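Local coordinates for protein peroxisomal catalase A (Saccharomyces cerevisiae, PDB 1A4E) that breaks down hydrogen peroxide to water and oxygen at a buried heme, probably protecting the yeast cell from peroxide made by peroxisomal oxidases, at residues B[199-204]-B[332-337]; B[123-128]-B[316-321]; B[214-219]-B[263-268]. All blocks are in the same frame, centred on the assembly; numbering follows the deposited sequence.

Interaction 1. Residues B[199-204]-B[332-337]; sequences SGHTYK and PVLQAR. With HEM (protoporphyrin IX containing Fe), chain I.
On the proximal side of the heme pocket, where helix 332-348 carries the iron ligand Tyr341, the imidazole of His201 lies on the first turn of that helix and reaches Arg337. Leu334 CB sits over the centre of the imidazole, 3.7 Å from its centroid, a CH-pi contact; Val333 CG1 meets the same ring at its edge, in plane. Leu334 has CG anti to its backbone N (chi1 178°), which directs CG toward segment 199-204; the methyls then reach Tyr203, with CD2 over one face of the phenol ring and CD1 3.6 Å from Tyr203 OH. Arg337 bends at chi3 (80°) and lays one guanidinium face against the porphyrin, Arg337 NH2 coming to 3.2 Å from heme C4C. From there Arg337 NH1 gives His201 NE2 a weak, bent bond of 2.9 Å (128° at the hydrogen). A water joins three groups: it accepts from Arg337 NH1 and Tyr203 OH and donates to Ser199 O. The other imidazole nitrogen, His201 ND1, bonds Asp331. Held by the water and the weak bond at NH1, and by Tyr341 OH and Val127 O at NH2, the guanidinium has little freedom to turn and stays flat against the porphyrin.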
loop_
_atom_site.group_PDB
_atom_site.type_symbol
_atom_site.label_atom_id
_atom_site.label_comp_id
_atom_site.label_asym_id
_atom_site.label_seq_id
_atom_site.Cartn_x
_atom_site.Cartn_y
_atom_site.Cartn_z
ATOM N N SER B 199 -23.592 12.590 -21.177
ATOM C CA SER B 199 -22.567 11.589 -21.418
ATOM C C SER B 199 -21.266 12.181 -21.923
ATOM O O SER B 199 -20.195 11.670 -21.609
ATOM C CB SER B 199 -23.062 10.556 -22.424
ATOM O OG SER B 199 -23.340 11.076 -23.714
ATOM N N GLY B 200 -21.365 13.297 -22.664
ATOM C CA GLY B 200 -20.220 13.964 -23.261
ATOM C C GLY B 200 -19.803 13.247 -24.534
ATOM O O GLY B 200 -19.835 13.797 -25.630
ATOM N N HIS B 201 -19.398 11.993 -24.355
ATOM C CA HIS B 201 -19.010 11.128 -25.440
ATOM C C HIS B 201 -20.216 10.491 -26.116
ATOM O O HIS B 201 -21.338 10.424 -25.613
ATOM C CB HIS B 201 -18.132 9.991 -24.947
ATOM C CG HIS B 201 -16.976 10.377 -24.049
ATOM N ND1 HIS B 201 -15.796 10.881 -24.363
ATOM C CD2 HIS B 201 -17.007 10.219 -22.690
ATOM C CE1 HIS B 201 -15.115 11.031 -23.258
ATOM N NE2 HIS B 201 -15.849 10.632 -22.257
ATOM N N THR B 202 -19.906 9.987 -27.305
ATOM C CA THR B 202 -20.814 9.172 -28.075
ATOM C C THR B 202 -20.586 7.750 -27.564
ATOM O O THR B 202 -19.447 7.306 -27.387
ATOM C CB THR B 202 -20.460 9.285 -29.575
ATOM O OG1 THR B 202 -20.756 10.614 -29.989
ATOM C CG2 THR B 202 -21.227 8.303 -30.425
ATOM N N TYR B 203 -21.671 7.046 -27.257
ATOM C CA TYR B 203 -21.598 5.645 -26.893
ATOM C C TYR B 203 -22.290 4.847 -27.987
ATOM O O TYR B 203 -22.897 5.419 -28.887
ATOM C CB TYR B 203 -22.289 5.424 -25.555
ATOM C CG TYR B 203 -21.458 5.904 -24.364
ATOM C CD1 TYR B 203 -21.371 7.267 -24.030
ATOM C CD2 TYR B 203 -20.793 4.951 -23.588
ATOM C CE1 TYR B 203 -20.620 7.668 -22.923
ATOM C CE2 TYR B 203 -20.042 5.347 -22.482
ATOM C CZ TYR B 203 -19.957 6.699 -22.158
ATOM O OH TYR B 203 -19.207 7.078 -21.062
ATOM N N LYS B 204 -22.170 3.519 -27.988
ATOM C CA LYS B 204 -22.851 2.693 -28.966
ATOM C C LYS B 204 -23.802 1.768 -28.243
ATOM O O LYS B 204 -23.369 0.930 -27.458
ATOM C CB LYS B 204 -21.855 1.864 -29.779
ATOM C CG LYS B 204 -21.044 2.735 -30.739
ATOM C CD LYS B 204 -20.160 1.894 -31.646
ATOM C CE LYS B 204 -18.990 1.280 -30.890
ATOM N NZ LYS B 204 -18.222 0.394 -31.745
ATOM N N PRO B 332 -11.303 8.916 -28.546
ATOM C CA PRO B 332 -9.998 8.630 -27.953
ATOM C C PRO B 332 -9.921 8.893 -26.454
ATOM O O PRO B 332 -9.160 8.225 -25.755
ATOM C CB PRO B 332 -9.020 9.489 -28.715
ATOM C CG PRO B 332 -9.774 9.882 -29.940
ATOM C CD PRO B 332 -11.191 10.050 -29.451
ATOM N N VAL B 333 -10.700 9.877 -25.978
ATOM C CA VAL B 333 -10.757 10.214 -24.563
ATOM C C VAL B 333 -11.528 9.127 -23.818
ATOM O O VAL B 333 -11.035 8.655 -22.793
ATOM C CB VAL B 333 -11.421 11.599 -24.413
ATOM C CG1 VAL B 333 -11.532 12.034 -22.967
ATOM C CG2 VAL B 333 -10.541 12.608 -25.117
ATOM N N LEU B 334 -12.691 8.681 -24.326
ATOM C CA LEU B 334 -13.458 7.604 -23.713
ATOM C C LEU B 334 -12.694 6.289 -23.701
ATOM O O LEU B 334 -12.775 5.535 -22.729
ATOM C CB LEU B 334 -14.777 7.391 -24.458
ATOM C CG LEU B 334 -15.723 6.268 -24.003
ATOM C CD1 LEU B 334 -16.018 6.373 -22.507
ATOM C CD2 LEU B 334 -17.000 6.359 -24.813
ATOM N N GLN B 335 -11.951 6.028 -24.778
ATOM C CA GLN B 335 -11.122 4.839 -24.894
ATOM C C GLN B 335 -10.081 4.776 -23.778
ATOM O O GLN B 335 -9.927 3.727 -23.151
ATOM C CB GLN B 335 -10.423 4.842 -26.246
ATOM C CG GLN B 335 -11.326 4.601 -27.440
ATOM C CD GLN B 335 -11.628 3.145 -27.714
ATOM O OE1 GLN B 335 -10.725 2.368 -27.985
ATOM N NE2 GLN B 335 -12.888 2.730 -27.666
ATOM N N ALA B 336 -9.387 5.886 -23.484
ATOM C CA ALA B 336 -8.419 5.930 -22.394
ATOM C C ALA B 336 -9.054 5.790 -21.010
ATOM O O ALA B 336 -8.457 5.203 -20.102
ATOM C CB ALA B 336 -7.668 7.236 -22.417
ATOM N N ARG B 337 -10.282 6.321 -20.870
ATOM C CA ARG B 337 -11.056 6.251 -19.638
ATOM C C ARG B 337 -11.479 4.833 -19.309
ATOM O O ARG B 337 -11.744 4.517 -18.148
ATOM C CB ARG B 337 -12.314 7.094 -19.727
ATOM C CG ARG B 337 -12.038 8.578 -19.806
ATOM C CD ARG B 337 -13.338 9.334 -19.982
ATOM N NE ARG B 337 -14.041 9.484 -18.721
ATOM C CZ ARG B 337 -15.373 9.491 -18.623
ATOM N NH1 ARG B 337 -16.163 9.363 -19.677
ATOM N NH2 ARG B 337 -15.933 9.625 -17.429
HETATM C CHA HEM I . -13.036 10.946 -12.086
HETATM C CHB HEM I . -9.692 9.979 -15.386
HETATM C CHC HEM I . -12.187 12.484 -18.613
HETATM C CHD HEM I . -15.935 12.519 -15.599
HETATM C C1A HEM I . -11.827 10.604 -12.666
HETATM C C2A HEM I . -10.820 9.789 -12.015
HETATM C C3A HEM I . -9.921 9.442 -12.968
HETATM C C4A HEM I . -10.359 10.074 -14.188
HETATM C CMA HEM I . -8.728 8.508 -12.833
HETATM C CAA HEM I . -10.825 9.344 -10.564
HETATM C CBA HEM I . -11.288 7.905 -10.494
HETATM C CGA HEM I . -11.322 7.313 -9.103
HETATM O O1A HEM I . -10.353 7.413 -8.354
HETATM O O2A HEM I . -12.340 6.722 -8.780
HETATM C C1B HEM I . -10.098 10.558 -16.568
HETATM C C2B HEM I . -9.319 10.534 -17.782
HETATM C C3B HEM I . -9.970 11.340 -18.688
HETATM C C4B HEM I . -11.159 11.813 -17.993
HETATM C CMB HEM I . -8.016 9.754 -17.927
HETATM C CAB HEM I . -9.633 11.692 -20.001
HETATM C CBB HEM I . -8.613 11.083 -20.868
HETATM C C1C HEM I . -13.446 12.692 -18.086
HETATM C C2C HEM I . -14.585 13.109 -18.870
HETATM C C3C HEM I . -15.670 13.059 -18.042
HETATM C C4C HEM I . -15.172 12.621 -16.751
HETATM C CMC HEM I . -14.536 13.469 -20.353
HETATM C CAC HEM I . -16.999 13.308 -18.352
HETATM C CBC HEM I . -17.729 12.572 -19.361
HETATM C C1D HEM I . -15.466 12.112 -14.365
HETATM C C2D HEM I . -16.267 12.037 -13.170
HETATM C C3D HEM I . -15.441 11.624 -12.184
HETATM C C4D HEM I . -14.142 11.432 -12.770
HETATM C CMD HEM I . -17.754 12.336 -13.037
HETATM C CAD HEM I . -15.798 11.450 -10.721
HETATM C CBD HEM I . -16.308 10.074 -10.355
HETATM C CGD HEM I . -16.692 10.036 -8.888
HETATM O O1D HEM I . -17.572 10.784 -8.484
HETATM O O2D HEM I . -16.109 9.271 -8.130
HETATM N NA HEM I . -11.548 10.751 -14.012
HETATM N NB HEM I . -11.235 11.319 -16.708
HETATM N NC HEM I . -13.816 12.350 -16.803
HETATM N ND HEM I . -14.162 11.723 -14.118
HETATM FE FE HEM I . -12.679 11.576 -15.396
HETATM O O HOH W 1 -19.157 9.580 -20.057
#

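Interaction 2. Residues B[123-128]-B[316-321]; sequences NLDWVY and AFAPST. With HEM (protoporphyrin IX containing Fe), chain I.
Asp125 and Thr321 bury the most surface where strand 122-129 of the catalase beta-barrel meets the loop that leads from helix 308-313 to strand 326-328. The loop makes a type I turn from Ala318 to Thr321, and Asp125 takes hold of both ends of it. Its backbone N gives Thr321 O a nearly straight bond of 2.9 Å (170° at the hydrogen). Its carboxylate, with CG anti to the carbonyl carbon (chi1 -66°), reaches the loop backbone, where Ala318 N meets Asp125 OD2 from the anti side at 2.9 Å, somewhat out of the carboxylate plane. A water donates to that same oxygen and to Ala316 O, while Asp125 OD1 forms a salt bridge with Lys116, so the negative charge is probably well compensated. Thr321 crosses the carboxylate at a slant and meets it with carbon atoms: CB lies 3.3 Å from Asp125 OD2, and CG2 packs on Asn123 CB. Nearer the heme, Val127 is wedged between loop and cofactor. Its CG2 touches Phe317 CB at 3.9 Å and also packs on Pro319 CD. Its CG1 faces pyrrole carbon C2D of the heme at 3.6 Å. The Phe317 ring reaches a heme propionate, CD2 standing 3.4 Å from O2D.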
loop_
_atom_site.group_PDB
_atom_site.type_symbol
_atom_site.label_atom_id
_atom_site.label_comp_id
_atom_site.label_asym_id
_atom_site.label_seq_id
_atom_site.Cartn_x
_atom_site.Cartn_y
_atom_site.Cartn_z
ATOM N N ASN B 123 -23.234 -4.131 -12.588
ATOM C CA ASN B 123 -23.290 -2.700 -12.419
ATOM C C ASN B 123 -23.019 -1.947 -13.716
ATOM O O ASN B 123 -22.323 -2.413 -14.622
ATOM C CB ASN B 123 -22.295 -2.313 -11.325
ATOM C CG ASN B 123 -22.744 -2.764 -9.942
ATOM O OD1 ASN B 123 -23.864 -3.234 -9.744
ATOM N ND2 ASN B 123 -21.882 -2.648 -8.938
ATOM N N LEU B 124 -23.636 -0.770 -13.800
ATOM C CA LEU B 124 -23.472 0.110 -14.941
ATOM C C LEU B 124 -23.090 1.468 -14.374
ATOM O O LEU B 124 -23.794 1.996 -13.519
ATOM C CB LEU B 124 -24.792 0.218 -15.703
ATOM C CG LEU B 124 -24.970 0.717 -17.148
ATOM C CD1 LEU B 124 -26.125 1.683 -17.100
ATOM C CD2 LEU B 124 -23.741 1.402 -17.740
ATOM N N ASP B 125 -21.982 2.062 -14.813
ATOM C CA ASP B 125 -21.642 3.398 -14.373
ATOM C C ASP B 125 -21.737 4.401 -15.506
ATOM O O ASP B 125 -21.130 4.233 -16.563
ATOM C CB ASP B 125 -20.227 3.426 -13.793
ATOM C CG ASP B 125 -20.035 2.624 -12.506
ATOM O OD1 ASP B 125 -20.984 2.438 -11.747
ATOM O OD2 ASP B 125 -18.923 2.177 -12.253
ATOM N N TRP B 126 -22.580 5.413 -15.295
ATOM C CA TRP B 126 -22.676 6.547 -16.195
ATOM C C TRP B 126 -21.888 7.666 -15.519
ATOM O O TRP B 126 -22.366 8.443 -14.687
ATOM C CB TRP B 126 -24.153 6.952 -16.405
ATOM C CG TRP B 126 -24.957 6.124 -17.416
ATOM C CD1 TRP B 126 -24.431 5.052 -18.100
ATOM C CD2 TRP B 126 -26.278 6.335 -17.728
ATOM N NE1 TRP B 126 -25.411 4.576 -18.829
ATOM C CE2 TRP B 126 -26.525 5.301 -18.643
ATOM C CE3 TRP B 126 -27.291 7.227 -17.374
ATOM C CZ2 TRP B 126 -27.791 5.147 -19.217
ATOM C CZ3 TRP B 126 -28.554 7.070 -17.950
ATOM C CH2 TRP B 126 -28.805 6.038 -18.861
ATOM N N VAL B 127 -20.603 7.692 -15.875
ATOM C CA VAL B 127 -19.653 8.645 -15.320
ATOM C C VAL B 127 -19.652 9.869 -16.237
ATOM O O VAL B 127 -18.883 10.008 -17.191
ATOM C CB VAL B 127 -18.252 7.972 -15.241
ATOM C CG1 VAL B 127 -17.335 8.841 -14.412
ATOM C CG2 VAL B 127 -18.325 6.604 -14.579
ATOM N N TYR B 128 -20.588 10.764 -15.914
ATOM C CA TYR B 128 -20.872 11.963 -16.697
ATOM C C TYR B 128 -20.466 13.250 -16.018
ATOM O O TYR B 128 -20.266 13.269 -14.809
ATOM C CB TYR B 128 -22.346 12.068 -16.955
ATOM C CG TYR B 128 -23.007 10.967 -17.764
ATOM C CD1 TYR B 128 -22.285 9.908 -18.328
ATOM C CD2 TYR B 128 -24.383 11.058 -17.963
ATOM C CE1 TYR B 128 -22.932 8.946 -19.095
ATOM C CE2 TYR B 128 -25.040 10.101 -18.731
ATOM C CZ TYR B 128 -24.309 9.062 -19.290
ATOM O OH TYR B 128 -24.958 8.130 -20.064
ATOM N N ALA B 316 -16.624 3.529 -6.162
ATOM C CA ALA B 316 -15.789 3.436 -7.348
ATOM C C ALA B 316 -16.648 3.431 -8.600
ATOM O O ALA B 316 -17.484 2.554 -8.786
ATOM C CB ALA B 316 -14.987 2.155 -7.320
ATOM N N PHE B 317 -16.425 4.415 -9.469
ATOM C CA PHE B 317 -17.173 4.592 -10.712
ATOM C C PHE B 317 -16.214 4.496 -11.890
ATOM O O PHE B 317 -15.138 5.099 -11.860
ATOM C CB PHE B 317 -17.842 5.957 -10.767
ATOM C CG PHE B 317 -18.850 6.228 -9.663
ATOM C CD1 PHE B 317 -20.192 5.881 -9.836
ATOM C CD2 PHE B 317 -18.432 6.824 -8.474
ATOM C CE1 PHE B 317 -21.110 6.131 -8.818
ATOM C CE2 PHE B 317 -19.358 7.069 -7.461
ATOM C CZ PHE B 317 -20.696 6.724 -7.630
ATOM N N ALA B 318 -16.593 3.744 -12.934
ATOM C CA ALA B 318 -15.747 3.524 -14.103
ATOM C C ALA B 318 -16.567 3.371 -15.382
ATOM O O ALA B 318 -17.560 2.637 -15.378
ATOM C CB ALA B 318 -14.920 2.257 -13.919
ATOM N N PRO B 319 -16.210 4.011 -16.508
ATOM C CA PRO B 319 -16.846 3.817 -17.806
ATOM C C PRO B 319 -16.777 2.383 -18.322
ATOM O O PRO B 319 -17.606 1.951 -19.123
ATOM C CB PRO B 319 -16.141 4.800 -18.704
ATOM C CG PRO B 319 -15.683 5.870 -17.758
ATOM C CD PRO B 319 -15.194 5.050 -16.590
ATOM N N SER B 320 -15.780 1.632 -17.839
ATOM C CA SER B 320 -15.614 0.230 -18.193
ATOM C C SER B 320 -16.597 -0.692 -17.476
ATOM O O SER B 320 -16.760 -1.863 -17.838
ATOM C CB SER B 320 -14.169 -0.176 -17.898
ATOM O OG SER B 320 -13.741 0.221 -16.608
ATOM N N THR B 321 -17.280 -0.154 -16.455
ATOM C CA THR B 321 -18.335 -0.885 -15.769
ATOM C C THR B 321 -19.589 -0.604 -16.585
ATOM O O THR B 321 -20.259 0.420 -16.448
ATOM C CB THR B 321 -18.495 -0.367 -14.323
ATOM O OG1 THR B 321 -17.240 -0.561 -13.700
ATOM C CG2 THR B 321 -19.567 -1.080 -13.526
HETATM C CHA HEM I . -13.036 10.946 -12.086
HETATM C CHB HEM I . -9.692 9.979 -15.386
HETATM C CHC HEM I . -12.187 12.484 -18.613
HETATM C CHD HEM I . -15.935 12.519 -15.599
HETATM C C1A HEM I . -11.827 10.604 -12.666
HETATM C C2A HEM I . -10.820 9.789 -12.015
HETATM C C3A HEM I . -9.921 9.442 -12.968
HETATM C C4A HEM I . -10.359 10.074 -14.188
HETATM C CMA HEM I . -8.728 8.508 -12.833
HETATM C CAA HEM I . -10.825 9.344 -10.564
HETATM C CBA HEM I . -11.288 7.905 -10.494
HETATM C CGA HEM I . -11.322 7.313 -9.103
HETATM O O1A HEM I . -10.353 7.413 -8.354
HETATM O O2A HEM I . -12.340 6.722 -8.780
HETATM C C1B HEM I . -10.098 10.558 -16.568
HETATM C C2B HEM I . -9.319 10.534 -17.782
HETATM C C3B HEM I . -9.970 11.340 -18.688
HETATM C C4B HEM I . -11.159 11.813 -17.993
HETATM C CMB HEM I . -8.016 9.754 -17.927
HETATM C CAB HEM I . -9.633 11.692 -20.001
HETATM C CBB HEM I . -8.613 11.083 -20.868
HETATM C C1C HEM I . -13.446 12.692 -18.086
HETATM C C2C HEM I . -14.585 13.109 -18.870
HETATM C C3C HEM I . -15.670 13.059 -18.042
HETATM C C4C HEM I . -15.172 12.621 -16.751
HETATM C CMC HEM I . -14.536 13.469 -20.353
HETATM C CAC HEM I . -16.999 13.308 -18.352
HETATM C CBC HEM I . -17.729 12.572 -19.361
HETATM C C1D HEM I . -15.466 12.112 -14.365
HETATM C C2D HEM I . -16.267 12.037 -13.170
HETATM C C3D HEM I . -15.441 11.624 -12.184
HETATM C C4D HEM I . -14.142 11.432 -12.770
HETATM C CMD HEM I . -17.754 12.336 -13.037
HETATM C CAD HEM I . -15.798 11.450 -10.721
HETATM C CBD HEM I . -16.308 10.074 -10.355
HETATM C CGD HEM I . -16.692 10.036 -8.888
HETATM O O1D HEM I . -17.572 10.784 -8.484
HETATM O O2D HEM I . -16.109 9.271 -8.130
HETATM N NA HEM I . -11.548 10.751 -14.012
HETATM N NB HEM I . -11.235 11.319 -16.708
HETATM N NC HEM I . -13.816 12.350 -16.803
HETATM N ND HEM I . -14.162 11.723 -14.118
HETATM FE FE HEM I . -12.679 11.576 -15.396
HETATM O O HOH W 2 -20.261 3.114 -18.938
HETATM O O HOH W 3 -17.346 0.222 -10.719
#

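Interaction 3. Residues B[214-219]-B[263-268]; sequences YVQVHI and YIQTMT
His218 and Gln265 meet diagonally across two antiparallel strands of the catalase beta-barrel, 212-221 and 259-267, on the face they share with Tyr214, Gln216, Tyr263 and Met267. Gln265 runs extended beyond CG (chi2 174°), which carries its amide up beside the imidazole, the two planes 80° apart. His218 NE2 donates to Gln265 OE1 at 3.0 Å; the acceptor lies near the ring plane, but the N-H comes down onto the oxygen from above the amide plane. A water also donates to Gln265 OE1 and links it to Gln216 OE1, Gln216 NE2 bonding Thr202 OG1. Gln265 NE2 bonds the carbonyls of Trp286 and Phe291, so both ends of its amide are held. On the other face the contacts are aliphatic. Ile264 CG2 rests against two valines, 3.8 Å from Val215 CG1 and 4.0 Å from Val217 CG2, crossing both at a slant. Val215 and Thr266 instead stand side by side, pointing the same way, with their CG2 methyls 4.0 Å apart. Between the two faces the backbones pair in regular register, Gln216 and Gln265 exchanging two bonds. At the far end the Tyr214 ring turns an edge to the carbonyl of Thr268, with CD2 3.7 Å from Thr268 O.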
loop_
_atom_site.group_PDB
_atom_site.type_symbol
_atom_site.label_atom_id
_atom_site.label_comp_id
_atom_site.label_asym_id
_atom_site.label_seq_id
_atom_site.Cartn_x
_atom_site.Cartn_y
_atom_site.Cartn_z
ATOM N N TYR B 214 -25.312 5.329 -32.536
ATOM C CA TYR B 214 -24.462 6.233 -31.787
ATOM C C TYR B 214 -25.434 6.995 -30.902
ATOM O O TYR B 214 -26.456 7.496 -31.368
ATOM C CB TYR B 214 -23.749 7.222 -32.689
ATOM C CG TYR B 214 -22.650 6.616 -33.553
ATOM C CD1 TYR B 214 -21.560 5.942 -32.983
ATOM C CD2 TYR B 214 -22.727 6.757 -34.937
ATOM C CE1 TYR B 214 -20.550 5.414 -33.790
ATOM C CE2 TYR B 214 -21.721 6.228 -35.750
ATOM C CZ TYR B 214 -20.638 5.561 -35.172
ATOM O OH TYR B 214 -19.635 5.060 -35.978
ATOM N N VAL B 215 -25.129 7.073 -29.608
ATOM C CA VAL B 215 -26.026 7.654 -28.614
ATOM C C VAL B 215 -25.338 8.720 -27.776
ATOM O O VAL B 215 -24.155 8.598 -27.459
ATOM C CB VAL B 215 -26.570 6.512 -27.689
ATOM C CG1 VAL B 215 -27.455 7.078 -26.595
ATOM C CG2 VAL B 215 -27.437 5.544 -28.488
ATOM N N GLN B 216 -26.036 9.813 -27.447
ATOM C CA GLN B 216 -25.554 10.778 -26.463
ATOM C C GLN B 216 -26.670 10.939 -25.444
ATOM O O GLN B 216 -27.845 11.025 -25.797
ATOM C CB GLN B 216 -25.233 12.125 -27.099
ATOM C CG GLN B 216 -23.930 11.939 -27.851
ATOM C CD GLN B 216 -23.040 13.155 -27.943
ATOM O OE1 GLN B 216 -23.325 14.229 -27.428
ATOM N NE2 GLN B 216 -21.905 13.001 -28.602
ATOM N N VAL B 217 -26.312 10.914 -24.153
ATOM C CA VAL B 217 -27.308 10.933 -23.085
ATOM C C VAL B 217 -27.385 12.285 -22.380
ATOM O O VAL B 217 -26.384 12.951 -22.119
ATOM C CB VAL B 217 -26.974 9.792 -22.084
ATOM C CG1 VAL B 217 -28.119 9.620 -21.101
ATOM C CG2 VAL B 217 -26.790 8.462 -22.815
ATOM N N HIS B 218 -28.623 12.701 -22.105
ATOM C CA HIS B 218 -28.926 13.966 -21.450
ATOM C C HIS B 218 -29.752 13.676 -20.208
ATOM O O HIS B 218 -30.790 13.028 -20.281
ATOM C CB HIS B 218 -29.740 14.889 -22.372
ATOM C CG HIS B 218 -28.997 15.344 -23.616
ATOM N ND1 HIS B 218 -28.489 16.547 -23.860
ATOM C CD2 HIS B 218 -28.715 14.541 -24.693
ATOM C CE1 HIS B 218 -27.911 16.507 -25.033
ATOM N NE2 HIS B 218 -28.052 15.296 -25.523
ATOM N N ILE B 219 -29.289 14.130 -19.046
ATOM C CA ILE B 219 -29.989 13.929 -17.788
ATOM C C ILE B 219 -30.388 15.335 -17.347
ATOM O O ILE B 219 -29.609 16.100 -16.782
ATOM C CB ILE B 219 -29.031 13.220 -16.781
ATOM C CG1 ILE B 219 -28.532 11.884 -17.340
ATOM C CG2 ILE B 219 -29.790 12.945 -15.494
ATOM C CD1 ILE B 219 -27.684 11.043 -16.369
ATOM N N TYR B 263 -32.898 11.515 -21.301
ATOM C CA TYR B 263 -33.197 11.523 -22.726
ATOM C C TYR B 263 -31.968 11.057 -23.482
ATOM O O TYR B 263 -30.868 11.066 -22.937
ATOM C CB TYR B 263 -33.499 12.908 -23.288
ATOM C CG TYR B 263 -34.658 13.657 -22.666
ATOM C CD1 TYR B 263 -34.436 14.493 -21.564
ATOM C CD2 TYR B 263 -35.938 13.521 -23.204
ATOM C CE1 TYR B 263 -35.503 15.188 -20.995
ATOM C CE2 TYR B 263 -37.009 14.213 -22.636
ATOM C CZ TYR B 263 -36.781 15.037 -21.532
ATOM O OH TYR B 263 -37.841 15.700 -20.958
ATOM N N ILE B 264 -32.143 10.635 -24.739
ATOM C CA ILE B 264 -31.020 10.304 -25.597
ATOM C C ILE B 264 -31.210 10.910 -26.987
ATOM O O ILE B 264 -32.320 11.228 -27.415
ATOM C CB ILE B 264 -30.821 8.764 -25.783
ATOM C CG1 ILE B 264 -32.074 8.102 -26.348
ATOM C CG2 ILE B 264 -30.403 8.165 -24.441
ATOM C CD1 ILE B 264 -31.859 6.630 -26.740
ATOM N N GLN B 265 -30.085 11.105 -27.680
ATOM C CA GLN B 265 -30.055 11.490 -29.079
ATOM C C GLN B 265 -29.451 10.287 -29.776
ATOM O O GLN B 265 -28.413 9.773 -29.352
ATOM C CB GLN B 265 -29.146 12.662 -29.349
ATOM C CG GLN B 265 -29.656 14.005 -28.888
ATOM C CD GLN B 265 -28.590 15.065 -29.092
ATOM O OE1 GLN B 265 -27.533 14.982 -28.476
ATOM N NE2 GLN B 265 -28.794 16.069 -29.951
ATOM N N THR B 266 -30.117 9.777 -30.810
ATOM C CA THR B 266 -29.578 8.667 -31.562
ATOM C C THR B 266 -29.198 9.101 -32.966
ATOM O O THR B 266 -29.625 10.141 -33.467
ATOM C CB THR B 266 -30.587 7.515 -31.621
ATOM O OG1 THR B 266 -31.809 8.017 -32.130
ATOM C CG2 THR B 266 -30.791 6.904 -30.258
ATOM N N MET B 267 -28.379 8.258 -33.591
ATOM C CA MET B 267 -27.799 8.543 -34.887
ATOM C C MET B 267 -27.271 7.253 -35.486
ATOM O O MET B 267 -26.703 6.428 -34.775
ATOM C CB MET B 267 -26.663 9.537 -34.689
ATOM C CG MET B 267 -26.068 10.033 -35.962
ATOM S SD MET B 267 -24.590 11.017 -35.702
ATOM C CE MET B 267 -25.334 12.474 -35.043
ATOM N N THR B 268 -27.451 7.039 -36.790
ATOM C CA THR B 268 -26.872 5.874 -37.448
ATOM C C THR B 268 -25.464 6.187 -37.946
ATOM O O THR B 268 -24.976 7.318 -37.859
ATOM C CB THR B 268 -27.761 5.422 -38.635
ATOM O OG1 THR B 268 -27.822 6.486 -39.581
ATOM C CG2 THR B 268 -29.145 5.012 -38.155
HETATM O O HOH W 4 -25.138 16.164 -28.310
#

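In the fold
All three contacts are buried, yet their chemistry changes with distance from the heme. Interactions 1 and 2 both line the heme pocket and meet each other: Arg337 NH2 bonds Val127 O, and Pro319 packs on the guanidinium and on Leu334. Interaction 1 joins a helix to a loop through an aromatic and cationic cluster, whereas interaction 2 ties a strand to a turn through both the backbone and the carboxylate of one aspartate. Interaction 3 is strand-to-strand pairing farther out, with no direct heme contact. Strand 212-221 connects it to the others: its backbone bonds to Ser199 and Tyr203 of interaction 1, while Val217 and Ile219 pack against Trp126 and Tyr128 of interaction 2. A neighbouring subunit touches interactions 1 and 2, but none reaches interaction 3.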